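Local coordinates for biogenic amine-binding protein (Rhodnius prolixus, PDB 4GE1) that binds biogenic amines such as serotonin and norepinephrine in the barrel of a salivary lipocalin, and is seen here holding tryptamine, at residues D73-K78 with Y89-V94; I26-L31 with E143-D148. One frame throughout, in Å; residues are numbered along the deposited sequence.

Contact 1 (D73-K78 with Y89-V94). With TSS (2-(1H-indol-3-yl)ethanamine), chain E.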
loop_
_atom_site.group_PDB
_atom_site.type_symbol
_atom_site.label_atom_id
_atom_site.label_comp_id
_atom_site.label_asym_id
_atom_site.label_seq_id
_atom_site.Cartn_x
_atom_site.Cartn_y
_atom_site.Cartn_z
ATOM N N ASP A 73 2.705 -8.208 5.883
ATOM C CA ASP A 73 2.006 -8.839 4.764
ATOM C C ASP A 73 2.779 -8.645 3.467
ATOM O O ASP A 73 3.655 -7.777 3.371
ATOM C CB ASP A 73 0.530 -8.382 4.646
ATOM C CG ASP A 73 0.374 -6.886 4.477
ATOM O OD1 ASP A 73 0.236 -6.187 5.505
ATOM O OD2 ASP A 73 0.346 -6.404 3.317
ATOM N N ILE A 74 2.486 -9.480 2.479
ATOM C CA ILE A 74 3.231 -9.430 1.230
ATOM C C ILE A 74 2.296 -9.566 0.054
ATOM O O ILE A 74 1.471 -10.481 0.014
ATOM C CB ILE A 74 4.273 -10.562 1.148
ATOM C CG1 ILE A 74 5.140 -10.587 2.415
ATOM C CG2 ILE A 74 5.122 -10.411 -0.115
ATOM C CD1 ILE A 74 6.054 -11.813 2.512
ATOM N N SER A 75 2.432 -8.661 -0.907
ATOM C CA SER A 75 1.678 -8.773 -2.148
ATOM C C SER A 75 2.528 -9.397 -3.238
ATOM O O SER A 75 3.672 -8.981 -3.466
ATOM C CB SER A 75 1.180 -7.411 -2.615
ATOM O OG SER A 75 0.231 -6.892 -1.715
ATOM N N PHE A 76 1.958 -10.392 -3.912
ATOM C CA PHE A 76 2.608 -11.022 -5.053
ATOM C C PHE A 76 1.756 -10.774 -6.289
ATOM O O PHE A 76 0.544 -11.017 -6.274
ATOM C CB PHE A 76 2.726 -12.532 -4.855
ATOM C CG PHE A 76 3.415 -12.933 -3.586
ATOM C CD1 PHE A 76 2.711 -13.008 -2.394
ATOM C CD2 PHE A 76 4.761 -13.270 -3.590
ATOM C CE1 PHE A 76 3.342 -13.397 -1.220
ATOM C CE2 PHE A 76 5.403 -13.657 -2.423
ATOM C CZ PHE A 76 4.693 -13.721 -1.232
ATOM N N ALA A 77 2.384 -10.291 -7.354
ATOM C CA ALA A 77 1.691 -10.121 -8.625
ATOM C C ALA A 77 2.646 -10.382 -9.770
ATOM O O ALA A 77 3.843 -10.612 -9.561
ATOM C CB ALA A 77 1.108 -8.727 -8.738
ATOM N N LYS A 78 2.097 -10.358 -10.977
ATOM C CA LYS A 78 2.883 -10.484 -12.188
ATOM C C LYS A 78 2.456 -9.384 -13.137
ATOM O O LYS A 78 1.349 -8.859 -13.029
ATOM C CB LYS A 78 2.684 -11.859 -12.829
ATOM C CG LYS A 78 3.041 -13.017 -11.909
ATOM C CD LYS A 78 2.873 -14.367 -12.590
ATOM C CE LYS A 78 4.139 -14.793 -13.306
ATOM N NZ LYS A 78 4.033 -16.198 -13.790
ATOM N N TYR A 89 -4.136 -3.279 -10.960
ATOM C CA TYR A 89 -3.782 -4.689 -10.974
ATOM C C TYR A 89 -4.417 -5.441 -9.822
ATOM O O TYR A 89 -4.935 -4.846 -8.879
ATOM C CB TYR A 89 -2.253 -4.880 -10.966
ATOM C CG TYR A 89 -1.532 -4.366 -9.730
ATOM C CD1 TYR A 89 -1.036 -5.248 -8.772
ATOM C CD2 TYR A 89 -1.328 -3.006 -9.530
ATOM C CE1 TYR A 89 -0.372 -4.786 -7.634
ATOM C CE2 TYR A 89 -0.663 -2.536 -8.391
ATOM C CZ TYR A 89 -0.187 -3.431 -7.456
ATOM O OH TYR A 89 0.469 -2.970 -6.337
ATOM N N THR A 90 -4.384 -6.761 -9.925
ATOM C CA THR A 90 -4.803 -7.623 -8.841
ATOM C C THR A 90 -3.582 -8.331 -8.253
ATOM O O THR A 90 -2.652 -8.715 -8.969
ATOM C CB THR A 90 -5.815 -8.666 -9.327
ATOM O OG1 THR A 90 -6.774 -8.033 -10.182
ATOM C CG2 THR A 90 -6.535 -9.291 -8.142
ATOM N N ALA A 91 -3.588 -8.497 -6.943
ATOM C CA ALA A 91 -2.489 -9.158 -6.266
ATOM C C ALA A 91 -3.041 -10.170 -5.281
ATOM O O ALA A 91 -4.166 -10.035 -4.795
ATOM C CB ALA A 91 -1.611 -8.135 -5.560
ATOM N N LYS A 92 -2.267 -11.215 -5.034
ATOM C CA LYS A 92 -2.519 -12.096 -3.911
ATOM C C LYS A 92 -1.748 -11.493 -2.737
ATOM O O LYS A 92 -0.533 -11.264 -2.823
ATOM C CB LYS A 92 -2.027 -13.512 -4.218
ATOM C CG LYS A 92 -2.199 -14.512 -3.075
ATOM C CD LYS A 92 -3.620 -14.477 -2.529
ATOM C CE LYS A 92 -4.093 -15.856 -2.105
ATOM N NZ LYS A 92 -4.240 -16.755 -3.279
ATOM N N ASN A 93 -2.451 -11.189 -1.656
ATOM C CA ASN A 93 -1.781 -10.635 -0.488
ATOM C C ASN A 93 -1.839 -11.623 0.662
ATOM O O ASN A 93 -2.902 -12.151 1.000
ATOM C CB ASN A 93 -2.352 -9.266 -0.106
ATOM C CG ASN A 93 -1.676 -8.668 1.131
ATOM O OD1 ASN A 93 -2.096 -8.916 2.255
ATOM N ND2 ASN A 93 -0.634 -7.876 0.920
ATOM N N VAL A 94 -0.670 -11.896 1.230
ATOM C CA VAL A 94 -0.532 -12.896 2.271
ATOM C C VAL A 94 -0.105 -12.238 3.576
ATOM O O VAL A 94 0.914 -11.544 3.630
ATOM C CB VAL A 94 0.509 -13.959 1.865
ATOM C CG1 VAL A 94 0.481 -15.136 2.831
ATOM C CG2 VAL A 94 0.247 -14.431 0.443
HETATM N N1 TSS E . -0.597 -3.949 2.783
HETATM C CA TSS E . -2.009 -4.070 2.508
HETATM C CB TSS E . -2.733 -2.825 2.102
HETATM C CG TSS E . -2.010 -1.852 1.224
HETATM C CD1 TSS E . -1.551 -0.594 1.588
HETATM N NE1 TSS E . -0.966 -0.011 0.521
HETATM C CE2 TSS E . -1.016 -0.872 -0.556
HETATM C CD2 TSS E . -1.660 -2.013 -0.151
HETATM C CZ2 TSS E . -0.538 -0.750 -1.890
HETATM C CH2 TSS E . -0.736 -1.787 -2.797
HETATM C CZ3 TSS E . -1.392 -2.948 -2.385
HETATM C CE3 TSS E . -1.856 -3.071 -1.070
#

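Contact 2 (I26-L31 with E143-D148)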
loop_
_atom_site.group_PDB
_atom_site.type_symbol
_atom_site.label_atom_id
_atom_site.label_comp_id
_atom_site.label_asym_id
_atom_site.label_seq_id
_atom_site.Cartn_x
_atom_site.Cartn_y
_atom_site.Cartn_z
ATOM N N ILE A 26 3.209 5.106 4.185
ATOM C CA ILE A 26 1.789 5.442 4.171
ATOM C C ILE A 26 1.535 6.555 5.178
ATOM O O ILE A 26 1.601 6.341 6.388
ATOM C CB ILE A 26 0.914 4.220 4.462
ATOM C CG1 ILE A 26 1.290 3.086 3.499
ATOM C CG2 ILE A 26 -0.562 4.577 4.314
ATOM C CD1 ILE A 26 0.282 1.975 3.426
ATOM N N THR A 27 1.273 7.751 4.667
ATOM C CA THR A 27 1.195 8.935 5.513
ATOM C C THR A 27 -0.223 9.255 5.990
ATOM O O THR A 27 -0.414 9.729 7.108
ATOM C CB THR A 27 1.784 10.159 4.791
ATOM O OG1 THR A 27 1.140 10.321 3.520
ATOM C CG2 THR A 27 3.279 9.968 4.579
ATOM N N HIS A 28 -1.207 9.008 5.134
ATOM C CA HIS A 28 -2.602 9.327 5.428
ATOM C C HIS A 28 -3.469 8.234 4.837
ATOM O O HIS A 28 -3.125 7.658 3.801
ATOM C CB HIS A 28 -3.014 10.644 4.770
ATOM C CG HIS A 28 -2.189 11.824 5.180
ATOM N ND1 HIS A 28 -0.887 11.999 4.772
ATOM C CD2 HIS A 28 -2.493 12.897 5.946
ATOM C CE1 HIS A 28 -0.418 13.127 5.275
ATOM N NE2 HIS A 28 -1.372 13.690 5.993
ATOM N N TYR A 29 -4.606 7.961 5.467
ATOM C CA TYR A 29 -5.498 6.946 4.926
ATOM C C TYR A 29 -6.864 6.847 5.586
ATOM O O TYR A 29 -7.026 7.123 6.777
ATOM C CB TYR A 29 -4.821 5.574 4.951
ATOM C CG TYR A 29 -4.535 5.021 6.326
ATOM C CD1 TYR A 29 -5.495 4.301 7.025
ATOM C CD2 TYR A 29 -3.282 5.183 6.912
ATOM C CE1 TYR A 29 -5.215 3.763 8.278
ATOM C CE2 TYR A 29 -2.993 4.647 8.156
ATOM C CZ TYR A 29 -3.956 3.941 8.840
ATOM O OH TYR A 29 -3.647 3.423 10.089
ATOM N N LYS A 30 -7.841 6.444 4.786
ATOM C CA LYS A 30 -9.159 6.099 5.288
ATOM C C LYS A 30 -9.371 4.612 5.090
ATOM O O LYS A 30 -9.292 4.102 3.970
ATOM C CB LYS A 30 -10.252 6.863 4.550
ATOM C CG LYS A 30 -11.664 6.375 4.903
ATOM C CD LYS A 30 -12.727 7.223 4.238
ATOM C CE LYS A 30 -14.129 6.762 4.616
ATOM N NZ LYS A 30 -15.132 7.306 3.667
ATOM N N LEU A 31 -9.615 3.920 6.193
ATOM C CA LEU A 31 -9.924 2.504 6.176
ATOM C C LEU A 31 -11.407 2.286 6.501
ATOM O O LEU A 31 -11.835 2.529 7.625
ATOM C CB LEU A 31 -9.075 1.798 7.218
ATOM C CG LEU A 31 -9.422 0.339 7.463
ATOM C CD1 LEU A 31 -9.178 -0.463 6.198
ATOM C CD2 LEU A 31 -8.592 -0.196 8.621
ATOM N N GLU A 143 8.886 10.112 4.958
ATOM C CA GLU A 143 7.965 9.875 6.067
ATOM C C GLU A 143 6.812 10.880 6.076
ATOM O O GLU A 143 5.717 10.575 6.552
ATOM C CB GLU A 143 8.715 9.888 7.405
ATOM C CG GLU A 143 9.831 8.861 7.479
ATOM C CD GLU A 143 10.480 8.780 8.851
ATOM O OE1 GLU A 143 11.723 8.676 8.914
ATOM O OE2 GLU A 143 9.753 8.806 9.863
ATOM N N ASN A 144 7.064 12.072 5.546
ATOM C CA ASN A 144 6.034 13.103 5.423
ATOM C C ASN A 144 5.814 13.442 3.953
ATOM O O ASN A 144 6.703 13.222 3.129
ATOM C CB ASN A 144 6.445 14.366 6.187
ATOM C CG ASN A 144 6.997 14.060 7.572
ATOM O OD1 ASN A 144 6.243 13.907 8.535
ATOM N ND2 ASN A 144 8.323 13.971 7.677
ATOM N N VAL A 145 4.640 13.969 3.612
ATOM C CA VAL A 145 4.413 14.390 2.238
ATOM C C VAL A 145 5.205 15.666 1.963
ATOM O O VAL A 145 5.130 16.630 2.724
ATOM C CB VAL A 145 2.913 14.612 1.927
ATOM C CG1 VAL A 145 2.733 15.038 0.481
ATOM C CG2 VAL A 145 2.111 13.349 2.207
ATOM N N LYS A 146 5.986 15.661 0.887
ATOM C CA LYS A 146 6.733 16.851 0.496
ATOM C C LYS A 146 5.778 18.024 0.323
ATOM O O LYS A 146 4.769 17.916 -0.373
ATOM C CB LYS A 146 7.501 16.606 -0.803
ATOM C CG LYS A 146 8.692 15.687 -0.645
ATOM C CD LYS A 146 9.706 16.292 0.307
ATOM C CE LYS A 146 10.908 15.387 0.487
ATOM N NZ LYS A 146 11.876 15.978 1.449
ATOM N N GLU A 147 6.104 19.144 0.956
ATOM C CA GLU A 147 5.234 20.315 0.950
ATOM C C GLU A 147 4.807 20.735 -0.459
ATOM O O GLU A 147 3.672 21.166 -0.662
ATOM C CB GLU A 147 5.909 21.481 1.681
ATOM C CG GLU A 147 4.996 22.667 1.975
ATOM C CD GLU A 147 4.873 23.631 0.805
ATOM O OE1 GLU A 147 5.827 23.725 0.001
ATOM O OE2 GLU A 147 3.821 24.297 0.694
ATOM N N ASP A 148 5.708 20.600 -1.429
ATOM C CA ASP A 148 5.454 21.098 -2.783
ATOM C C ASP A 148 4.552 20.205 -3.645
ATOM O O ASP A 148 4.244 20.549 -4.791
ATOM C CB ASP A 148 6.771 21.403 -3.511
ATOM C CG ASP A 148 7.758 20.251 -3.454
ATOM O OD1 ASP A 148 7.324 19.089 -3.307
ATOM O OD2 ASP A 148 8.975 20.510 -3.564
#

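Contact 1 (D73-K78 with Y89-V94)
Antiparallel pairing of I74, S75 and F76 with V94, N93 and K92 forms this buried contact, a beta hairpin in the wall of the lipocalin barrel whose inner face reaches the tryptamine. I74 with V94 and F76 with K92 are the hydrogen-bonded pairs, each closed by two backbone bonds; that from F76 N to K92 O measures 2.9 Å. S75 and N93 form the non-hydrogen-bonded pair between them, and their side chains point to the face that carries the ligand. There N93 holds CG anti to its backbone N (chi1 179°), which carries the amide across to the partner strand. ND2 spends both hydrogens on it, reaching S75 OG at 2.9 Å and D73 OD2 at 3.0 Å. Both acceptors lie close to the amide plane and both bonds are nearly straight, which fixes the rotation of the amide. The carboxylate of D73 is turned 59° from that plane and takes the N-H on its anti side, tilted 25° from the carboxylate plane; the same OD2 accepts N1 of tryptamine at 2.7 Å. N93 is thus a second-shell residue that positions the ligand's carboxylate partner, and the second donor probably steadies negative charge there. Further along, A77 CB lies 4.1 Å from Y89 CD1, and Y89 OH comes within 3.9 Å of the indole atom CH2. On the other face V94 CG2 meets the edge of the F76 ring at CE1, 3.7 Å away, while I74 CG2 packs over one face of that ring, toward its rim. Strand 55-64 flanks the hairpin beyond 73-78, where N62 binds D73 OD1 and E58 binds Y89 OH. Strand 102-115 lies beyond 89-94, its R106 bonding to N93 OD1, and the C-terminal Y195 packs against F76 on the outer face.

Contact 2 (I26-L31 with E143-D148)
T27 and H28 pack against E143 and V145, joining the strand 26-31 to the loop that leads from the last long barrel strand toward helix 150-159. Across this small, partly buried interface there is no hydrogen bond; T27 makes most of the strand's share, and V145 most of the loop's. I26, which precedes T27, points away from the loop and lines the tryptamine pocket. The CB of T27 points toward the loop, and its two branches meet different partners. The methyl CG2 comes within 3.2 Å of the backbone carbonyl E143 O, a close approach of carbon to oxygen, and also lies near N144 CA at 4.3 Å. The hydroxyl sits between the backbone N and the carbonyl carbon (chi1 54°), where OG1 meets the methyl V145 CG2 at 3.4 Å. The side chains of T27 and V145 cross at about a right angle. H28 comes next and turns its imidazole back along the chain, with CG beside its own backbone N (chi1 -58°). ND1 thereby hydrogen-bonds T27 OG1 at 2.9 Å, with the hydroxyl in the plane of the ring at its edge. This bond ties the two neighbouring side chains together and limits rotation of the imidazole. Ring atom CE1 lies 4.0 Å from V145 CG2, so one valine methyl touches both the hydroxyl and the ring. Beyond H28 the strand leaves the loop, and Y29 pairs by backbone with F168 of the short strand 168-169, their rings meeting edge-to-face. T27 and H28 both pair with V138 as a classic beta bulge, which joins this bend in strand 23-31 to strand 130-140. I26 bonds through its backbone to T44 of strand 43-50, while L164 and L167, after helix 150-159, pack on H28.

Contacts 1 and 2 lie on opposite sides of the chain's centre, their own centres about 22 Å apart and their nearest atoms about 8 Å apart without touching. They share one curled antiparallel sheet, but only contact 1 reaches the tryptamine directly, supplying D73, which binds the ligand's amine, and Y89, near the indole. Contact 2 adjoins the pocket through I26, which lies next to T27 on the strand but takes no part in the packing against the loop; the T27 side chain is about 11 Å from the ligand. The hairpin of contact 1 is local in sequence and falls within the 111 residues that separate the segments of contact 2.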